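PDB 1ZPU: iron transport multicopper oxidase FET3, which uses four copper ions to oxidise iron(II) to iron(III) while reducing oxygen to water, for high-affinity iron uptake in yeast. Local coordinates for residues Q269-S274 with P285-V290; T369-L374 with V476-P481; I404-T409 with T438-P443. All coordinates share one frame; numbering follows the deposited sequence.

Contact 1 (Q269-S274 with P285-V290); sequences QLNATS and PTQNYV. With NAG (2-acetamido-2-deoxy-beta-D-glucopyranose), chain L; NAG (2-acetamido-2-deoxy-beta-D-glucopyranose), chain B; MAN (alpha-D-mannopyranose), chain H.
Thr273 and Gln287 bring their CA atoms to 5.6 Å of each other where a segment without regular structure, 285-290, passes over strand 271-277. The strand belongs to the second plastocyanin-like domain of this multicopper oxidase, a cupredoxin-type beta fold. It runs between strands 179-181 and 250-256 of one sheet. Thr273 points toward the passing segment and carries much of the contact. Its OG1 lies 3.4 Å from Gln287 CA, and its CG2 reaches Thr286 O at 3.9 Å. Met253 of the neighbouring strand touches both Thr273 and Gln287, so the segment lies against two neighbouring strands, 271-277 and 250-256.

Gln287 holds CG anti to its backbone N (chi1 169°) and stays extended beyond it. This sends its amide toward Asn271, and the two amide planes stand 56° apart. Gln287 NE2 comes to 3.0 Å from Asn271 OD1. Replacing Gln287 by an alanine would probably leave Asn271 OD1 without this neighbouring amide and open a gap beside the glycan stem.

Asn271, Ala272 and Thr273 form the Asn-X-Thr sequon of an N-glycosylation site. Asn271 ND2 is bonded to C1 of the first N-acetylglucosamine. That sugar lies against the 287-290 end of the segment, and the next one reaches Val290. Val290 N donates to O6 of the first sugar at 2.7 Å, almost straight (174° at the hydrogen). Val290 O accepts a hydrogen bond from N2 of the second sugar at 2.8 Å. The Tyr289 ring lies beside the first sugar, whose acetyl methyl is doubtfully placed against Gln287. A mannose of a different glycan also reaches the segment 269-274. It is held in addition by Gln168 and Asn169, and its O3 accepts a bond from Gln269 N at 2.9 Å.

Contact 2 (T369-L374 with V476-P481); sequences THTFIL and VLVEDP
Phe372 and Leu477 are paired across two parallel strands, 371-374 and 476-479, whose axes approach to 4.7 Å. They form one edge of a sheet in the third cupredoxin domain, a beta sandwich, with 371-374 as the outermost strand. Phe372 bonds to both sides of Leu477: its N donates to Val476 O, and its O accepts a bond from Val478 N at 2.8 Å.

The tight, buried part holds Leu374, Leu477 and Glu479. It faces the other sheet, where Phe451 touches all three. Leu374 is the residue most covered by the partner strand. With CG anti to its carbonyl carbon (chi1 -46°), its side chain leans on that strand and puts CD1 3.6 Å from Glu479 OE1. The buried carboxylate of Glu479 is satisfied from beyond the two strands: OE1 is hydrogen-bonded to His399 NE2, and OE2 accepts a bond from Asn455 N. Leu477 CD2 touches Phe372 CB at 3.9 Å.

The edge strand is looser, with Thr371, Phe372 and Ile373 partly exposed. Thr371 OG1 lies against Val476 CB at 3.4 Å, and its methyl CG2 meets Val478 CG2. Val476 itself is buried against Leu78 and Val458. Beyond the strand, Asp480 occupies the N-cap position of helix 481-486. Its N makes a weak bond to Leu374 O. Next to it, Ile373 CG2 packs on Pro481 CD at 3.8 Å.

Contact 3 (I404-T409 with T438-P443); sequences IQRDRT and TLYVRP
The guanidinium of Arg406 is sandwiched between Tyr440 and Leu439. The Tyr440 ring covers one face, with planes 17° apart and centres 3.6 Å apart, a stacked cation-pi pair. Leu439 CD1 lies over the opposite face, 3.6 Å from Arg406 NH2. At the edge, Arg406 NE donates to Tyr440 O at 3.0 Å, in the carbonyl plane. This bond and the stack help to fix the rotation of the group. The chain gets there by leaving the backbone with CG anti to N (chi1 -178°) and then bending at chi2 and chi3. Arg442 has Arg406 CD over one face of its guanidinium, while Asp407 O and Thr409 OG1 lie at its edge.

The contact joins the two sheets of the third cupredoxin domain. Strand 401-406 belongs to one, and 438-441 is an outermost strand of the other. A classic beta bulge, Ile404 and Gln405 opposite Val448, comes just before Arg406. Both arginines turn to the same acid: Asp298 makes salt bridges to Arg406 NH1 and Arg442 NH2, and Asp299 takes Arg406 NH2. The shared carboxylate would probably offset the closeness of the two cations.

Arg442 NH1 donates to Asp407 O at 3.1 Å, from well above the carbonyl plane. Thr409 OG1 lies against the stem of Arg442, 3.2 Å from its CB, and also touches Pro443 CD at 3.4 Å.

How the contacts relate
Contacts 2 and 3 share a sheet of the third domain and sit at its two outermost strands, 371-374 and 438-441. Their centres are about 24 Å apart. Between them run strands 457-463 and 392-396, which carry His462, Cys463, His392 and His395. The side chain of Tyr440 is about 6 Å from that of the type 1 ligand His392, and the side chain of Leu477 is about 8 Å from that of His397 of the type 3 site. Contact 1 is built on a strand of the second domain, away from the copper. Its centre is about 45 Å from that of contact 2 and about 28 Å from that of contact 3. The loop that contains 285-290 later supplies Asp298 and Asp299 to contact 3.

Contact 1 (Q269-S274 with P285-V290)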
loop_
_atom_site.group_PDB
_atom_site.type_symbol
_atom_site.label_atom_id
_atom_site.label_comp_id
_atom_site.label_asym_id
_atom_site.label_seq_id
_atom_site.Cartn_x
_atom_site.Cartn_y
_atom_site.Cartn_z
ATOM N N GLN A 269 12.732 18.803 10.184
ATOM C CA GLN A 269 12.196 19.612 9.095
ATOM C C GLN A 269 10.851 19.049 8.672
ATOM O O GLN A 269 10.785 18.036 7.985
ATOM C CB GLN A 269 13.170 19.665 7.916
ATOM C CG GLN A 269 14.422 20.487 8.202
ATOM C CD GLN A 269 14.106 21.954 8.541
ATOM O OE1 GLN A 269 13.466 22.666 7.752
ATOM N NE2 GLN A 269 14.549 22.405 9.714
ATOM N N LEU A 270 9.778 19.689 9.119
ATOM C CA LEU A 270 8.441 19.196 8.832
ATOM C C LEU A 270 8.069 19.418 7.377
ATOM O O LEU A 270 7.313 18.620 6.780
ATOM C CB LEU A 270 7.412 19.855 9.738
ATOM C CG LEU A 270 7.375 19.463 11.209
ATOM C CD1 LEU A 270 6.204 20.174 11.883
ATOM C CD2 LEU A 270 7.305 17.940 11.389
ATOM N N ASN A 271 8.586 20.494 6.795
ATOM C CA ASN A 271 8.300 20.743 5.389
ATOM C C ASN A 271 9.535 20.909 4.526
ATOM O O ASN A 271 10.466 21.560 4.914
ATOM C CB ASN A 271 7.209 21.823 5.174
ATOM C CG ASN A 271 7.302 22.971 6.137
ATOM O OD1 ASN A 271 8.296 23.670 6.151
ATOM N ND2 ASN A 271 6.250 23.192 6.931
ATOM N N ALA A 272 9.536 20.269 3.368
ATOM C CA ALA A 272 10.711 20.181 2.512
ATOM C C ALA A 272 10.471 20.847 1.157
ATOM O O ALA A 272 9.397 20.706 0.569
ATOM C CB ALA A 272 11.094 18.756 2.320
ATOM N N THR A 273 11.474 21.581 0.673
ATOM C CA THR A 273 11.365 22.328 -0.582
ATOM C C THR A 273 12.210 21.699 -1.685
ATOM O O THR A 273 13.399 21.433 -1.499
ATOM C CB THR A 273 11.834 23.815 -0.447
ATOM O OG1 THR A 273 11.192 24.466 0.657
ATOM C CG2 THR A 273 11.577 24.583 -1.718
ATOM N N SER A 274 11.582 21.484 -2.835
ATOM C CA SER A 274 12.282 21.136 -4.065
ATOM C C SER A 274 12.034 22.208 -5.126
ATOM O O SER A 274 11.320 23.180 -4.878
ATOM C CB SER A 274 11.853 19.772 -4.577
ATOM O OG SER A 274 12.662 18.758 -4.014
ATOM N N PRO A 285 14.267 28.625 -5.672
ATOM C CA PRO A 285 13.110 28.997 -4.858
ATOM C C PRO A 285 13.285 28.723 -3.369
ATOM O O PRO A 285 13.867 27.712 -2.981
ATOM C CB PRO A 285 11.975 28.141 -5.430
ATOM C CG PRO A 285 12.637 27.089 -6.271
ATOM C CD PRO A 285 13.926 27.665 -6.733
ATOM N N THR A 286 12.803 29.659 -2.556
ATOM C CA THR A 286 12.673 29.474 -1.116
ATOM C C THR A 286 11.404 28.667 -0.822
ATOM O O THR A 286 10.636 28.379 -1.732
ATOM C CB THR A 286 12.539 30.832 -0.450
ATOM O OG1 THR A 286 11.546 31.601 -1.148
ATOM C CG2 THR A 286 13.873 31.570 -0.488
ATOM N N GLN A 287 11.174 28.312 0.443
ATOM C CA GLN A 287 9.955 27.606 0.831
ATOM C C GLN A 287 8.719 28.416 0.498
ATOM O O GLN A 287 8.685 29.629 0.714
ATOM C CB GLN A 287 9.934 27.331 2.317
ATOM C CG GLN A 287 8.581 26.859 2.771
ATOM C CD GLN A 287 8.506 26.537 4.236
ATOM O OE1 GLN A 287 9.465 26.730 4.986
ATOM N NE2 GLN A 287 7.341 26.045 4.665
ATOM N N ASN A 288 7.708 27.747 -0.035
ATOM C CA ASN A 288 6.423 28.375 -0.248
ATOM C C ASN A 288 5.509 28.181 0.960
ATOM O O ASN A 288 5.054 27.069 1.253
ATOM C CB ASN A 288 5.764 27.838 -1.519
ATOM C CG ASN A 288 4.448 28.548 -1.840
ATOM O OD1 ASN A 288 3.405 27.908 -1.978
ATOM N ND2 ASN A 288 4.498 29.871 -1.957
ATOM N N TYR A 289 5.265 29.272 1.670
ATOM C CA TYR A 289 4.393 29.267 2.830
ATOM C C TYR A 289 2.958 29.177 2.402
ATOM O O TYR A 289 2.528 29.861 1.491
ATOM C CB TYR A 289 4.627 30.514 3.671
ATOM C CG TYR A 289 5.938 30.428 4.377
ATOM C CD1 TYR A 289 6.894 31.435 4.271
ATOM C CD2 TYR A 289 6.244 29.304 5.127
ATOM C CE1 TYR A 289 8.121 31.319 4.933
ATOM C CE2 TYR A 289 7.439 29.180 5.779
ATOM C CZ TYR A 289 8.382 30.173 5.684
ATOM O OH TYR A 289 9.566 29.983 6.358
ATOM N N VAL A 290 2.209 28.318 3.056
ATOM C CA VAL A 290 0.827 28.121 2.693
ATOM C C VAL A 290 -0.039 28.515 3.892
ATOM O O VAL A 290 0.350 28.329 5.054
ATOM C CB VAL A 290 0.604 26.678 2.191
ATOM C CG1 VAL A 290 -0.177 25.856 3.185
ATOM C CG2 VAL A 290 -0.062 26.685 0.843
HETATM C C1 NAG L . 5.952 24.610 7.183
HETATM C C2 NAG L . 6.513 25.817 7.925
HETATM C C3 NAG L . 5.454 26.632 8.679
HETATM C C4 NAG L . 4.351 27.089 7.752
HETATM C C5 NAG L . 3.802 25.805 7.129
HETATM C C6 NAG L . 2.684 26.115 6.138
HETATM C C7 NAG L . 8.717 26.027 8.947
HETATM C C8 NAG L . 9.257 26.775 7.760
HETATM N N2 NAG L . 7.541 25.390 8.838
HETATM O O3 NAG L . 6.008 27.803 9.230
HETATM O O4 NAG L . 3.411 27.804 8.533
HETATM O O5 NAG L . 4.822 25.057 6.446
HETATM O O6 NAG L . 3.235 26.763 5.015
HETATM O O7 NAG L . 9.380 26.030 9.985
HETATM C C1 NAG B . 2.958 29.080 7.995
HETATM C C2 NAG B . 1.484 29.266 8.373
HETATM C C3 NAG B . 0.882 30.624 7.967
HETATM C C4 NAG B . 1.780 31.821 8.288
HETATM C C5 NAG B . 3.244 31.480 7.940
HETATM C C6 NAG B . 4.190 32.577 8.422
HETATM C C7 NAG B . 0.000 27.349 8.583
HETATM C C8 NAG B . -0.960 26.419 7.900
HETATM N N2 NAG B . 0.672 28.203 7.814
HETATM O O3 NAG B . -0.384 30.791 8.581
HETATM O O4 NAG B . 1.329 32.948 7.544
HETATM O O5 NAG B . 3.675 30.213 8.460
HETATM O O6 NAG B . 5.394 32.002 8.888
HETATM O O7 NAG B . 0.138 27.300 9.800
HETATM C C1 MAN H . 18.685 17.953 10.293
HETATM C C2 MAN H . 17.378 18.116 9.526
HETATM C C3 MAN H . 16.248 17.337 10.183
HETATM C C4 MAN H . 16.690 15.908 10.459
HETATM C C5 MAN H . 17.955 15.895 11.289
HETATM C C6 MAN H . 18.418 14.464 11.486
HETATM O O2 MAN H . 17.547 17.609 8.231
HETATM O O3 MAN H . 15.122 17.305 9.333
HETATM O O4 MAN H . 15.680 15.217 11.142
HETATM O O5 MAN H . 18.956 16.594 10.583
HETATM O O6 MAN H . 19.670 14.509 12.129
#

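Contact 2 (T369-L374 with V476-P481)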
loop_
_atom_site.group_PDB
_atom_site.type_symbol
_atom_site.label_atom_id
_atom_site.label_comp_id
_atom_site.label_asym_id
_atom_site.label_seq_id
_atom_site.Cartn_x
_atom_site.Cartn_y
_atom_site.Cartn_z
ATOM N N THR A 369 -6.001 -15.794 12.151
ATOM C CA THR A 369 -5.519 -15.473 10.840
ATOM C C THR A 369 -6.459 -14.432 10.222
ATOM O O THR A 369 -6.120 -13.763 9.243
ATOM C CB THR A 369 -5.468 -16.780 10.053
ATOM O OG1 THR A 369 -4.302 -16.811 9.228
ATOM C CG2 THR A 369 -6.746 -17.014 9.270
ATOM N N HIS A 370 -7.618 -14.281 10.865
ATOM C CA HIS A 370 -8.726 -13.427 10.423
ATOM C C HIS A 370 -9.104 -13.626 8.963
ATOM O O HIS A 370 -9.048 -12.676 8.166
ATOM C CB HIS A 370 -8.471 -11.946 10.692
ATOM C CG HIS A 370 -9.651 -11.248 11.287
ATOM N ND1 HIS A 370 -9.553 -10.036 11.936
ATOM C CD2 HIS A 370 -10.953 -11.617 11.367
ATOM C CE1 HIS A 370 -10.748 -9.679 12.372
ATOM N NE2 HIS A 370 -11.614 -10.623 12.044
ATOM N N THR A 371 -9.491 -14.858 8.629
ATOM C CA THR A 371 -9.840 -15.201 7.256
ATOM C C THR A 371 -11.342 -15.196 7.037
ATOM O O THR A 371 -12.095 -15.716 7.850
ATOM C CB THR A 371 -9.213 -16.542 6.811
ATOM O OG1 THR A 371 -7.835 -16.332 6.483
ATOM C CG2 THR A 371 -9.895 -17.082 5.584
ATOM N N PHE A 372 -11.761 -14.579 5.939
ATOM C CA PHE A 372 -13.149 -14.615 5.495
ATOM C C PHE A 372 -13.233 -15.279 4.135
ATOM O O PHE A 372 -12.337 -15.107 3.300
ATOM C CB PHE A 372 -13.715 -13.209 5.386
ATOM C CG PHE A 372 -13.752 -12.477 6.681
ATOM C CD1 PHE A 372 -12.597 -11.874 7.188
ATOM C CD2 PHE A 372 -14.940 -12.377 7.397
ATOM C CE1 PHE A 372 -12.627 -11.190 8.393
ATOM C CE2 PHE A 372 -14.986 -11.693 8.594
ATOM C CZ PHE A 372 -13.825 -11.096 9.099
ATOM N N ILE A 373 -14.304 -16.034 3.908
ATOM C CA ILE A 373 -14.531 -16.636 2.599
ATOM C C ILE A 373 -15.611 -15.879 1.836
ATOM O O ILE A 373 -16.696 -15.634 2.356
ATOM C CB ILE A 373 -14.863 -18.134 2.696
ATOM C CG1 ILE A 373 -13.767 -18.843 3.491
ATOM C CG2 ILE A 373 -14.997 -18.740 1.299
ATOM C CD1 ILE A 373 -14.022 -20.311 3.703
ATOM N N LEU A 374 -15.291 -15.503 0.603
ATOM C CA LEU A 374 -16.225 -14.768 -0.234
ATOM C C LEU A 374 -16.802 -15.674 -1.315
ATOM O O LEU A 374 -16.076 -16.474 -1.893
ATOM C CB LEU A 374 -15.536 -13.561 -0.870
ATOM C CG LEU A 374 -14.649 -12.643 -0.018
ATOM C CD1 LEU A 374 -14.007 -11.606 -0.924
ATOM C CD2 LEU A 374 -15.405 -11.973 1.124
ATOM N N VAL A 476 -7.519 -11.576 6.078
ATOM C CA VAL A 476 -7.354 -12.308 4.830
ATOM C C VAL A 476 -8.696 -12.650 4.180
ATOM O O VAL A 476 -9.587 -13.224 4.817
ATOM C CB VAL A 476 -6.527 -13.595 5.046
ATOM C CG1 VAL A 476 -6.366 -14.361 3.743
ATOM C CG2 VAL A 476 -5.179 -13.266 5.651
ATOM N N LEU A 477 -8.828 -12.291 2.907
ATOM C CA LEU A 477 -10.020 -12.600 2.125
ATOM C C LEU A 477 -9.754 -13.733 1.138
ATOM O O LEU A 477 -8.867 -13.628 0.300
ATOM C CB LEU A 477 -10.486 -11.360 1.367
ATOM C CG LEU A 477 -10.923 -10.157 2.202
ATOM C CD1 LEU A 477 -11.414 -9.064 1.291
ATOM C CD2 LEU A 477 -12.013 -10.507 3.206
ATOM N N VAL A 478 -10.516 -14.812 1.237
ATOM C CA VAL A 478 -10.404 -15.905 0.285
ATOM C C VAL A 478 -11.626 -15.849 -0.630
ATOM O O VAL A 478 -12.750 -16.157 -0.213
ATOM C CB VAL A 478 -10.301 -17.276 1.003
ATOM C CG1 VAL A 478 -10.226 -18.408 0.001
ATOM C CG2 VAL A 478 -9.094 -17.305 1.900
ATOM N N GLU A 479 -11.395 -15.432 -1.871
ATOM C CA GLU A 479 -12.444 -15.284 -2.870
ATOM C C GLU A 479 -12.697 -16.601 -3.603
ATOM O O GLU A 479 -11.765 -17.192 -4.143
ATOM C CB GLU A 479 -12.004 -14.231 -3.860
ATOM C CG GLU A 479 -13.105 -13.373 -4.406
ATOM C CD GLU A 479 -12.600 -11.981 -4.741
ATOM O OE1 GLU A 479 -11.980 -11.352 -3.851
ATOM O OE2 GLU A 479 -12.816 -11.520 -5.885
ATOM N N ASP A 480 -13.961 -17.022 -3.658
ATOM C CA ASP A 480 -14.346 -18.403 -4.007
ATOM C C ASP A 480 -13.177 -19.363 -4.255
ATOM O O ASP A 480 -12.682 -19.483 -5.377
ATOM C CB ASP A 480 -15.403 -18.476 -5.134
ATOM C CG ASP A 480 -14.870 -18.028 -6.474
ATOM O OD1 ASP A 480 -13.930 -17.207 -6.500
ATOM O OD2 ASP A 480 -15.399 -18.495 -7.505
ATOM N N PRO A 481 -12.728 -20.043 -3.186
ATOM C CA PRO A 481 -11.639 -21.009 -3.256
ATOM C C PRO A 481 -11.869 -22.069 -4.325
ATOM O O PRO A 481 -10.901 -22.609 -4.854
ATOM C CB PRO A 481 -11.646 -21.658 -1.866
ATOM C CG PRO A 481 -12.961 -21.279 -1.253
ATOM C CD PRO A 481 -13.266 -19.938 -1.819
#

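Contact 3 (I404-T409 with T438-P443)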
loop_
_atom_site.group_PDB
_atom_site.type_symbol
_atom_site.label_atom_id
_atom_site.label_comp_id
_atom_site.label_asym_id
_atom_site.label_seq_id
_atom_site.Cartn_x
_atom_site.Cartn_y
_atom_site.Cartn_z
ATOM N N ILE A 404 -18.010 4.312 -0.551
ATOM C CA ILE A 404 -19.388 4.810 -0.448
ATOM C C ILE A 404 -19.651 5.684 0.791
ATOM O O ILE A 404 -20.578 6.501 0.793
ATOM C CB ILE A 404 -20.427 3.679 -0.571
ATOM C CG1 ILE A 404 -20.375 2.765 0.644
ATOM C CG2 ILE A 404 -20.191 2.878 -1.846
ATOM C CD1 ILE A 404 -21.620 1.972 0.819
ATOM N N GLN A 405 -18.846 5.502 1.838
ATOM C CA GLN A 405 -18.812 6.431 2.981
ATOM C C GLN A 405 -17.425 6.508 3.596
ATOM O O GLN A 405 -16.745 5.494 3.745
ATOM C CB GLN A 405 -19.836 6.071 4.072
ATOM C CG GLN A 405 -19.665 6.911 5.351
ATOM C CD GLN A 405 -20.872 6.903 6.277
ATOM O OE1 GLN A 405 -21.994 7.235 5.876
ATOM N NE2 GLN A 405 -20.636 6.556 7.537
ATOM N N ARG A 406 -17.013 7.725 3.937
ATOM C CA ARG A 406 -15.806 7.953 4.702
ATOM C C ARG A 406 -16.021 9.164 5.604
ATOM O O ARG A 406 -15.811 10.309 5.190
ATOM C CB ARG A 406 -14.615 8.183 3.782
ATOM C CG ARG A 406 -13.333 8.387 4.562
ATOM C CD ARG A 406 -12.611 9.597 4.065
ATOM N NE ARG A 406 -11.406 9.177 3.394
ATOM C CZ ARG A 406 -10.897 9.749 2.315
ATOM N NH1 ARG A 406 -11.503 10.791 1.756
ATOM N NH2 ARG A 406 -9.765 9.254 1.792
ATOM N N ASP A 407 -16.426 8.901 6.841
ATOM C CA ASP A 407 -16.903 9.945 7.749
ATOM C C ASP A 407 -15.799 10.956 8.132
ATOM O O ASP A 407 -14.610 10.704 7.907
ATOM C CB ASP A 407 -17.557 9.290 8.980
ATOM C CG ASP A 407 -18.651 10.148 9.611
ATOM O OD1 ASP A 407 -18.872 11.301 9.184
ATOM O OD2 ASP A 407 -19.300 9.658 10.561
ATOM N N ARG A 408 -16.215 12.094 8.694
ATOM C CA ARG A 408 -15.334 13.202 9.092
ATOM C C ARG A 408 -14.416 12.833 10.253
ATOM O O ARG A 408 -14.603 11.799 10.893
ATOM C CB ARG A 408 -16.173 14.417 9.506
ATOM C CG ARG A 408 -16.910 14.254 10.846
ATOM C CD ARG A 408 -17.732 15.476 11.187
ATOM N NE ARG A 408 -18.481 15.345 12.438
ATOM C CZ ARG A 408 -18.011 15.640 13.651
ATOM N NH1 ARG A 408 -16.768 16.063 13.818
ATOM N NH2 ARG A 408 -18.787 15.499 14.718
ATOM N N THR A 409 -13.441 13.694 10.538
ATOM C CA THR A 409 -12.590 13.507 11.705
ATOM C C THR A 409 -13.373 13.748 12.984
ATOM O O THR A 409 -14.136 14.709 13.080
ATOM C CB THR A 409 -11.317 14.388 11.648
ATOM O OG1 THR A 409 -10.392 13.815 10.707
ATOM C CG2 THR A 409 -10.631 14.481 13.016
ATOM N N THR A 438 -6.538 2.163 -2.105
ATOM C CA THR A 438 -6.005 2.561 -0.816
ATOM C C THR A 438 -6.757 3.801 -0.358
ATOM O O THR A 438 -6.875 4.767 -1.097
ATOM C CB THR A 438 -4.475 2.795 -0.908
ATOM O OG1 THR A 438 -3.858 1.654 -1.536
ATOM C CG2 THR A 438 -3.854 3.031 0.464
ATOM N N LEU A 439 -7.259 3.742 0.873
ATOM C CA LEU A 439 -8.186 4.722 1.413
ATOM C C LEU A 439 -7.920 4.899 2.896
ATOM O O LEU A 439 -7.732 3.926 3.594
ATOM C CB LEU A 439 -9.623 4.229 1.215
ATOM C CG LEU A 439 -10.780 5.092 1.719
ATOM C CD1 LEU A 439 -11.159 6.177 0.700
ATOM C CD2 LEU A 439 -11.985 4.227 2.081
ATOM N N TYR A 440 -7.914 6.141 3.373
ATOM C CA TYR A 440 -7.723 6.412 4.789
ATOM C C TYR A 440 -9.043 6.579 5.561
ATOM O O TYR A 440 -9.994 7.170 5.049
ATOM C CB TYR A 440 -6.813 7.640 5.004
ATOM C CG TYR A 440 -7.358 9.004 4.572
ATOM C CD1 TYR A 440 -8.261 9.700 5.369
ATOM C CD2 TYR A 440 -6.937 9.606 3.396
ATOM C CE1 TYR A 440 -8.755 10.949 4.991
ATOM C CE2 TYR A 440 -7.400 10.844 3.015
ATOM C CZ TYR A 440 -8.318 11.518 3.813
ATOM O OH TYR A 440 -8.802 12.764 3.451
ATOM N N VAL A 441 -9.089 6.040 6.781
ATOM C CA VAL A 441 -10.059 6.472 7.786
ATOM C C VAL A 441 -9.489 7.650 8.533
ATOM O O VAL A 441 -8.287 7.680 8.840
ATOM C CB VAL A 441 -10.301 5.456 8.910
ATOM C CG1 VAL A 441 -11.761 5.047 8.967
ATOM C CG2 VAL A 441 -9.325 4.291 8.855
ATOM N N ARG A 442 -10.360 8.593 8.869
ATOM C CA ARG A 442 -9.967 9.716 9.687
ATOM C C ARG A 442 -9.926 9.288 11.155
ATOM O O ARG A 442 -10.488 8.250 11.518
ATOM C CB ARG A 442 -10.897 10.910 9.436
ATOM C CG ARG A 442 -10.670 11.544 8.067
ATOM C CD ARG A 442 -11.653 12.653 7.758
ATOM N NE ARG A 442 -11.454 13.180 6.406
ATOM C CZ ARG A 442 -12.298 13.017 5.387
ATOM N NH1 ARG A 442 -13.430 12.342 5.537
ATOM N NH2 ARG A 442 -12.004 13.538 4.203
ATOM N N PRO A 443 -9.218 10.061 12.000
ATOM C CA PRO A 443 -9.183 9.779 13.436
ATOM C C PRO A 443 -10.558 9.505 14.045
ATOM O O PRO A 443 -11.490 10.310 13.893
ATOM C CB PRO A 443 -8.591 11.061 14.018
ATOM C CG PRO A 443 -7.665 11.513 12.956
ATOM C CD PRO A 443 -8.381 11.230 11.669
#